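Local coordinates for bifunctional pinoresinol-lariciresinol reductase 1 (PDB 1QYD), which reduces pinoresinol to lariciresinol and, with enantiomer selectivity, lariciresinol to secoisolariciresinol in lignan biosynthesis, drawing the 4R-hydride from NADPH, at residues A[18-23]-A[79-84]; A[27-32]-A[206-211]. One frame throughout, in Å; residues are numbered along the deposited sequence.

Both contacts lie in the NADP-binding Rossmann part of the chain, their centres 10 Å apart and on the same side of the chain's centre. Their segments alternate along the sequence: 18-23, 27-32, 79-84 and then 206-211. Helix 17-26 supplies the first segment of interaction 1 and leads straight into that of interaction 2, which passes on into strand 31-34 of the same parallel sheet that holds strand 79-82. The two contacts touch directly, Ile81 CD1 meeting Ile208 CD1 at 3.5 Å. Together they join the first helix of the nucleotide-binding fold, the central sheet and the end region of helix 197-207.

Interaction 1: residues A[18-23]-A[79-84]; sequences KRIVNA and VVISAL
Ile20 and Ile81 share the same first torsion (chi1 -63° in each), which sets CG1 opposite the carbonyl carbon and leaves CG2 as a separate branch beside it. In Ile20 the two branches therefore serve different partners: CG2 turns to Ile81, while CG1, extended further by a chi2 of 162°, carries CD1 to Ala83. The contact is wholly apolar, with no hydrogen bond across it.

Ile20 CG2 lies against both methyls of Ile81, nearly equidistant from the two: 3.9 Å from Ile81 CG2 and 4.0 Å from Ile81 CD1. The two side chains cross obliquely. Just past the C-terminal end of strand 79-82, Ile20 CD1 approaches Ala83 CB tip to tip at 3.8 Å. Ile81 and Ala83, two residues apart, both direct CB toward the helix, whereas Ser82 between them faces away; this is how a single isoleucine can span both. The short alanine side chain lets the backbone just beyond the strand come close to the helix: the CA atoms of Ile20 and Ala83 are 8.2 Å apart.

All three residues are buried. Ala83 also lies beside Gly17, the last glycine of the GxGxxG sequence inferred to bind NADP(+), which places the packing next to the probable dinucleotide site.

Helix 17-26 thus rests on the parallel sheet at strand 79-82, which pairs with strands 7-10 and 111-113. Ile205 of helix 197-207 also packs on Ile20, Val21 reaches Ile9 of strand 7-10, and Phe117 of a loop adds to the surroundings of Ile20.

Interaction 2: residues A[27-32]-A[206-211]; sequences LGHPTY and KSIDDP
Apolar packing begins with Leu27 and Lys206, whose side chains cross at about a right angle. Leu27 CD1 rests on the aliphatic chain of Lys206, 3.9 Å from Lys206 CG, and Leu27 CD2 lies 4.1 Å from Lys206 CE. The lysine uses its methylenes here while its charged end goes elsewhere: the chain bends at the last torsion and NZ forms a salt bridge with Glu299. A van der Waals contact brings Ile208 CG2 to 4.0 Å from His29 NE2, obliquely to the imidazole, as the two side chains slide past each other in opposite directions.

The Leu27-Gly28 corner that presents these groups is a Schellman motif closing helix 17-26. Gly28 is its C-prime residue, with positive phi; Gly28 N bonds to Ile25 O and His29 N to Ser24 O. From there the chain enters strand 31-34, completing the first helix-to-strand passage of the Rossmann fold. Across from it, the chain at the end region of helix 197-207 forms a type I turn from Ser207 to Asp210, its backbone bond running from Asp210 N to Ser207 O.

Polar contacts concern His29 and Asp209. With chi1 at -62°, the imidazole sits beside the backbone N, and His29 ND1 makes a weak, bent bond to Leu27 O (3.1 Å, 128°) that would limit its rotation. Asp209 OD2 stands at the ring edge, 3.7 Å from His29 NE2, with carboxylate and ring planes only 10° apart. No hydrogen bond forms at this distance, although the nearby carboxylate might favour a protonated imidazole; Asp209 OD2 is held instead by a salt bridge with Lys3 NZ and a hydrogen bond with Ser5 OG.

Interaction 1: residues A[18-23]-A[79-84]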
ATOM      1  N   LYS A  18      20.647  12.280   1.336  1.00  5.65           N
ATOM      2  CA  LYS A  18      22.041  12.573   1.665  1.00  8.63           C
ATOM      3  C   LYS A  18      22.593  13.684   0.766  1.00  8.25           C
ATOM      4  O   LYS A  18      23.571  14.350   1.120  1.00 13.55           O
ATOM      5  CB  LYS A  18      22.960  11.402   1.422  1.00 17.24           C
ATOM      6  CG  LYS A  18      22.787   9.984   1.943  1.00 20.00           C
ATOM      7  CD  LYS A  18      23.390   9.041   0.864  1.00 16.09           C
ATOM      8  CE  LYS A  18      23.302   7.617   1.405  1.00 21.57           C
ATOM      9  NZ  LYS A  18      22.979   6.660   0.365  1.00 19.80           N
ATOM     10  N   ARG A  19      22.028  13.839  -0.437  1.00  3.66           N
ATOM     11  CA  ARG A  19      22.427  14.861  -1.383  1.00  3.89           C
ATOM     12  C   ARG A  19      21.901  16.222  -1.023  1.00  9.41           C
ATOM     13  O   ARG A  19      22.606  17.219  -1.169  1.00 17.44           O
ATOM     14  CB  ARG A  19      21.928  14.525  -2.738  1.00  4.69           C
ATOM     15  CG  ARG A  19      22.929  13.589  -3.373  1.00 12.56           C
ATOM     16  CD  ARG A  19      22.880  12.126  -2.996  1.00  8.32           C
ATOM     17  NE  ARG A  19      23.965  11.541  -3.742  1.00 10.95           N
ATOM     18  CZ  ARG A  19      24.113  10.234  -3.951  1.00 12.19           C
ATOM     19  NH1 ARG A  19      25.166   9.846  -4.671  1.00 24.20           N
ATOM     20  NH2 ARG A  19      23.281   9.312  -3.460  1.00  4.80           N
ATOM     21  N   ILE A  20      20.630  16.205  -0.583  1.00 13.73           N
ATOM     22  CA  ILE A  20      19.908  17.340  -0.027  1.00 12.81           C
ATOM     23  C   ILE A  20      20.654  17.720   1.252  1.00 16.48           C
ATOM     24  O   ILE A  20      21.150  18.839   1.316  1.00 18.30           O
ATOM     25  CB  ILE A  20      18.454  16.907   0.258  1.00  9.68           C
ATOM     26  CG1 ILE A  20      17.752  16.526  -1.017  1.00  2.00           C
ATOM     27  CG2 ILE A  20      17.682  18.062   0.865  1.00 15.63           C
ATOM     28  CD1 ILE A  20      16.500  15.707  -0.782  1.00  2.00           C
ATOM     29  N   VAL A  21      20.822  16.814   2.238  1.00 18.73           N
ATOM     30  CA  VAL A  21      21.600  17.046   3.461  1.00 18.90           C
ATOM     31  C   VAL A  21      22.979  17.667   3.235  1.00 17.51           C
ATOM     32  O   VAL A  21      23.218  18.723   3.814  1.00 21.51           O
ATOM     33  CB  VAL A  21      21.798  15.720   4.270  1.00 19.19           C
ATOM     34  CG1 VAL A  21      22.580  16.005   5.540  1.00 17.49           C
ATOM     35  CG2 VAL A  21      20.490  15.149   4.744  1.00 16.93           C
ATOM     36  N   ASN A  22      23.912  17.132   2.436  1.00 18.50           N
ATOM     37  CA  ASN A  22      25.184  17.828   2.328  1.00 24.90           C
ATOM     38  C   ASN A  22      25.048  19.149   1.587  1.00 21.03           C
ATOM     39  O   ASN A  22      25.864  20.045   1.771  1.00 17.97           O
ATOM     40  CB  ASN A  22      26.249  16.981   1.621  1.00 35.04           C
ATOM     41  CG  ASN A  22      27.651  17.316   2.185  1.00 45.33           C
ATOM     42  OD1 ASN A  22      28.160  18.450   2.136  1.00 47.34           O
ATOM     43  ND2 ASN A  22      28.321  16.321   2.770  1.00 47.78           N
ATOM     44  N   ALA A  23      24.005  19.329   0.783  1.00 17.33           N
ATOM     45  CA  ALA A  23      23.775  20.601   0.114  1.00 16.97           C
ATOM     46  C   ALA A  23      23.485  21.700   1.129  1.00 20.20           C
ATOM     47  O   ALA A  23      24.095  22.762   1.064  1.00 23.95           O
ATOM     48  CB  ALA A  23      22.587  20.494  -0.834  1.00 16.41           C
ATOM     49  N   VAL A  79      12.420  25.953   7.233  1.00 15.94           N
ATOM     50  CA  VAL A  79      12.050  25.050   6.168  1.00  9.60           C
ATOM     51  C   VAL A  79      12.063  23.617   6.689  1.00  6.20           C
ATOM     52  O   VAL A  79      12.730  23.336   7.677  1.00  9.32           O
ATOM     53  CB  VAL A  79      13.048  25.266   5.023  1.00 12.91           C
ATOM     54  CG1 VAL A  79      12.498  24.564   3.789  1.00  6.02           C
ATOM     55  CG2 VAL A  79      13.262  26.774   4.731  1.00  7.55           C
ATOM     56  N   VAL A  80      11.227  22.727   6.149  1.00  7.01           N
ATOM     57  CA  VAL A  80      11.252  21.275   6.381  1.00  8.42           C
ATOM     58  C   VAL A  80      11.246  20.594   4.992  1.00 14.87           C
ATOM     59  O   VAL A  80      10.420  20.849   4.103  1.00 15.45           O
ATOM     60  CB  VAL A  80      10.029  20.765   7.207  1.00  7.57           C
ATOM     61  CG1 VAL A  80       8.790  21.521   6.795  1.00  7.95           C
ATOM     62  CG2 VAL A  80       9.771  19.268   6.963  1.00  2.00           C
ATOM     63  N   ILE A  81      12.236  19.729   4.781  1.00 13.29           N
ATOM     64  CA  ILE A  81      12.367  18.999   3.535  1.00  7.74           C
ATOM     65  C   ILE A  81      12.155  17.530   3.821  1.00  5.72           C
ATOM     66  O   ILE A  81      12.824  16.979   4.685  1.00  8.71           O
ATOM     67  CB  ILE A  81      13.771  19.254   2.939  1.00  5.92           C
ATOM     68  CG1 ILE A  81      13.931  20.712   2.602  1.00  2.05           C
ATOM     69  CG2 ILE A  81      13.931  18.514   1.611  1.00 13.43           C
ATOM     70  CD1 ILE A  81      15.380  20.999   2.211  1.00 11.68           C
ATOM     71  N   SER A  82      11.185  16.894   3.191  1.00  3.49           N
ATOM     72  CA  SER A  82      11.041  15.464   3.329  1.00  2.00           C
ATOM     73  C   SER A  82      11.611  14.665   2.158  1.00  6.86           C
ATOM     74  O   SER A  82      11.169  14.826   1.018  1.00 11.99           O
ATOM     75  CB  SER A  82       9.589  15.147   3.483  1.00  3.12           C
ATOM     76  OG  SER A  82       9.310  13.771   3.225  1.00  2.00           O
ATOM     77  N   ALA A  83      12.573  13.767   2.388  1.00  9.82           N
ATOM     78  CA  ALA A  83      13.102  12.885   1.335  1.00  9.83           C
ATOM     79  C   ALA A  83      12.787  11.443   1.683  1.00 11.58           C
ATOM     80  O   ALA A  83      13.535  10.506   1.406  1.00 15.44           O
ATOM     81  CB  ALA A  83      14.608  13.048   1.219  1.00  2.00           C
ATOM     82  N   LEU A  84      11.623  11.286   2.326  1.00 17.10           N
ATOM     83  CA  LEU A  84      11.087  10.018   2.809  1.00 20.73           C
ATOM     84  C   LEU A  84      10.649   9.066   1.719  1.00 27.27           C
ATOM     85  O   LEU A  84       9.582   9.275   1.140  1.00 33.45           O
ATOM     86  CB  LEU A  84       9.881  10.293   3.763  1.00 18.61           C
ATOM     87  CG  LEU A  84      10.240  10.480   5.256  1.00 14.20           C
ATOM     88  CD1 LEU A  84       9.088  10.967   6.133  1.00  2.00           C
ATOM     89  CD2 LEU A  84      10.725   9.117   5.713  1.00 10.68           C
TER

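Interaction 2: residues A[27-32]-A[206-211]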
ATOM      1  N   LEU A  27      25.822  24.928   1.574  1.00 26.68           N
ATOM      2  CA  LEU A  27      25.304  26.209   1.101  1.00 22.68           C
ATOM      3  C   LEU A  27      24.874  27.084   2.264  1.00 23.23           C
ATOM      4  O   LEU A  27      23.993  27.927   2.111  1.00 24.08           O
ATOM      5  CB  LEU A  27      24.100  26.033   0.185  1.00 19.28           C
ATOM      6  CG  LEU A  27      24.357  25.517  -1.194  1.00 17.03           C
ATOM      7  CD1 LEU A  27      23.035  25.265  -1.881  1.00  6.10           C
ATOM      8  CD2 LEU A  27      25.236  26.510  -1.934  1.00 14.86           C
ATOM      9  N   GLY A  28      25.475  26.867   3.442  1.00 21.94           N
ATOM     10  CA  GLY A  28      25.273  27.723   4.596  1.00 21.45           C
ATOM     11  C   GLY A  28      24.071  27.448   5.491  1.00 23.55           C
ATOM     12  O   GLY A  28      23.936  28.181   6.470  1.00 31.38           O
ATOM     13  N   HIS A  29      23.188  26.465   5.291  1.00 18.70           N
ATOM     14  CA  HIS A  29      22.065  26.220   6.185  1.00 15.78           C
ATOM     15  C   HIS A  29      22.412  25.463   7.456  1.00 21.59           C
ATOM     16  O   HIS A  29      23.025  24.396   7.372  1.00 23.54           O
ATOM     17  CB  HIS A  29      21.002  25.464   5.426  1.00 11.96           C
ATOM     18  CG  HIS A  29      20.573  26.360   4.299  1.00  2.58           C
ATOM     19  ND1 HIS A  29      21.372  26.855   3.389  1.00  9.16           N
ATOM     20  CD2 HIS A  29      19.328  26.860   4.091  1.00  8.69           C
ATOM     21  CE1 HIS A  29      20.645  27.650   2.646  1.00  8.79           C
ATOM     22  NE2 HIS A  29      19.413  27.658   3.066  1.00 10.14           N
ATOM     23  N   PRO A  30      22.086  25.980   8.661  1.00 27.18           N
ATOM     24  CA  PRO A  30      21.994  25.181   9.889  1.00 30.34           C
ATOM     25  C   PRO A  30      21.009  24.034   9.685  1.00 29.43           C
ATOM     26  O   PRO A  30      19.792  24.212   9.566  1.00 30.03           O
ATOM     27  CB  PRO A  30      21.582  26.175  11.000  1.00 27.85           C
ATOM     28  CG  PRO A  30      21.257  27.467  10.270  1.00 27.18           C
ATOM     29  CD  PRO A  30      22.132  27.404   9.017  1.00 28.66           C
ATOM     30  N   THR A  31      21.629  22.850   9.572  1.00 26.56           N
ATOM     31  CA  THR A  31      20.888  21.649   9.268  1.00 20.16           C
ATOM     32  C   THR A  31      20.787  20.688  10.413  1.00 14.74           C
ATOM     33  O   THR A  31      21.731  20.431  11.143  1.00 16.96           O
ATOM     34  CB  THR A  31      21.531  21.004   8.057  1.00 20.21           C
ATOM     35  OG1 THR A  31      21.380  21.979   7.048  1.00 21.13           O
ATOM     36  CG2 THR A  31      20.879  19.748   7.555  1.00 20.26           C
ATOM     37  N   TYR A  32      19.537  20.262  10.500  1.00 11.14           N
ATOM     38  CA  TYR A  32      18.979  19.337  11.448  1.00  9.57           C
ATOM     39  C   TYR A  32      18.511  18.139  10.645  1.00  7.92           C
ATOM     40  O   TYR A  32      17.865  18.299   9.612  1.00  7.84           O
ATOM     41  CB  TYR A  32      17.745  19.886  12.138  1.00 12.59           C
ATOM     42  CG  TYR A  32      17.834  21.094  13.052  1.00 19.49           C
ATOM     43  CD1 TYR A  32      18.302  22.345  12.630  1.00 23.98           C
ATOM     44  CD2 TYR A  32      17.356  20.935  14.345  1.00 19.43           C
ATOM     45  CE1 TYR A  32      18.276  23.442  13.510  1.00 30.78           C
ATOM     46  CE2 TYR A  32      17.323  22.007  15.232  1.00 30.33           C
ATOM     47  CZ  TYR A  32      17.780  23.268  14.822  1.00 35.59           C
ATOM     48  OH  TYR A  32      17.697  24.326  15.733  1.00 22.66           O
ATOM     49  N   LYS A 206      18.603  25.815  -2.908  1.00 15.55           N
ATOM     50  CA  LYS A 206      18.457  27.138  -3.515  1.00 15.16           C
ATOM     51  C   LYS A 206      16.987  27.549  -3.788  1.00 13.42           C
ATOM     52  O   LYS A 206      16.705  28.733  -3.941  1.00  8.41           O
ATOM     53  CB  LYS A 206      19.253  27.177  -4.821  1.00 16.63           C
ATOM     54  CG  LYS A 206      20.746  26.993  -4.566  1.00 12.31           C
ATOM     55  CD  LYS A 206      21.545  27.676  -5.650  1.00  5.00           C
ATOM     56  CE  LYS A 206      22.959  27.719  -5.147  1.00  2.00           C
ATOM     57  NZ  LYS A 206      23.645  28.871  -5.654  1.00  2.00           N
ATOM     58  N   SER A 207      16.015  26.620  -3.875  1.00  9.97           N
ATOM     59  CA  SER A 207      14.617  26.961  -3.999  1.00  9.09           C
ATOM     60  C   SER A 207      14.058  27.487  -2.676  1.00 18.92           C
ATOM     61  O   SER A 207      13.322  28.467  -2.652  1.00 22.34           O
ATOM     62  CB  SER A 207      13.802  25.750  -4.403  1.00  2.00           C
ATOM     63  OG  SER A 207      13.923  24.636  -3.528  1.00  2.00           O
ATOM     64  N   ILE A 208      14.484  26.783  -1.619  1.00 23.34           N
ATOM     65  CA  ILE A 208      14.128  26.842  -0.215  1.00 23.41           C
ATOM     66  C   ILE A 208      13.538  28.110   0.336  1.00 25.06           C
ATOM     67  O   ILE A 208      12.454  28.093   0.918  1.00 27.47           O
ATOM     68  CB  ILE A 208      15.420  26.392   0.525  1.00 25.38           C
ATOM     69  CG1 ILE A 208      15.248  24.919   0.755  1.00 24.65           C
ATOM     70  CG2 ILE A 208      15.680  27.043   1.863  1.00 25.15           C
ATOM     71  CD1 ILE A 208      16.317  24.320   1.706  1.00 34.25           C
ATOM     72  N   ASP A 209      14.270  29.200   0.134  1.00 27.78           N
ATOM     73  CA  ASP A 209      13.869  30.511   0.610  1.00 21.84           C
ATOM     74  C   ASP A 209      13.388  31.442  -0.505  1.00 25.25           C
ATOM     75  O   ASP A 209      13.068  32.594  -0.213  1.00 30.81           O
ATOM     76  CB  ASP A 209      15.050  31.181   1.325  1.00 21.28           C
ATOM     77  CG  ASP A 209      15.776  30.353   2.374  1.00 19.94           C
ATOM     78  OD1 ASP A 209      15.131  29.745   3.226  1.00 23.54           O
ATOM     79  OD2 ASP A 209      16.997  30.315   2.347  1.00 16.94           O
ATOM     80  N   ASP A 210      13.301  31.019  -1.779  1.00 27.79           N
ATOM     81  CA  ASP A 210      12.973  31.901  -2.883  1.00 26.36           C
ATOM     82  C   ASP A 210      11.495  32.263  -3.009  1.00 28.05           C
ATOM     83  O   ASP A 210      10.636  31.383  -2.988  1.00 28.66           O
ATOM     84  CB  ASP A 210      13.462  31.253  -4.164  1.00 25.72           C
ATOM     85  CG  ASP A 210      14.131  32.302  -5.028  1.00 27.85           C
ATOM     86  OD1 ASP A 210      13.522  32.713  -6.010  1.00 22.34           O
ATOM     87  OD2 ASP A 210      15.247  32.720  -4.706  1.00 32.94           O
ATOM     88  N   PRO A 211      11.138  33.551  -3.119  1.00 27.72           N
ATOM     89  CA  PRO A 211       9.774  34.024  -3.331  1.00 28.35           C
ATOM     90  C   PRO A 211       9.081  33.481  -4.559  1.00 28.80           C
ATOM     91  O   PRO A 211       7.873  33.244  -4.567  1.00 32.61           O
ATOM     92  CB  PRO A 211       9.890  35.532  -3.357  1.00 27.26           C
ATOM     93  CG  PRO A 211      11.341  35.766  -3.686  1.00 31.99           C
ATOM     94  CD  PRO A 211      12.015  34.685  -2.863  1.00 29.95           C
TER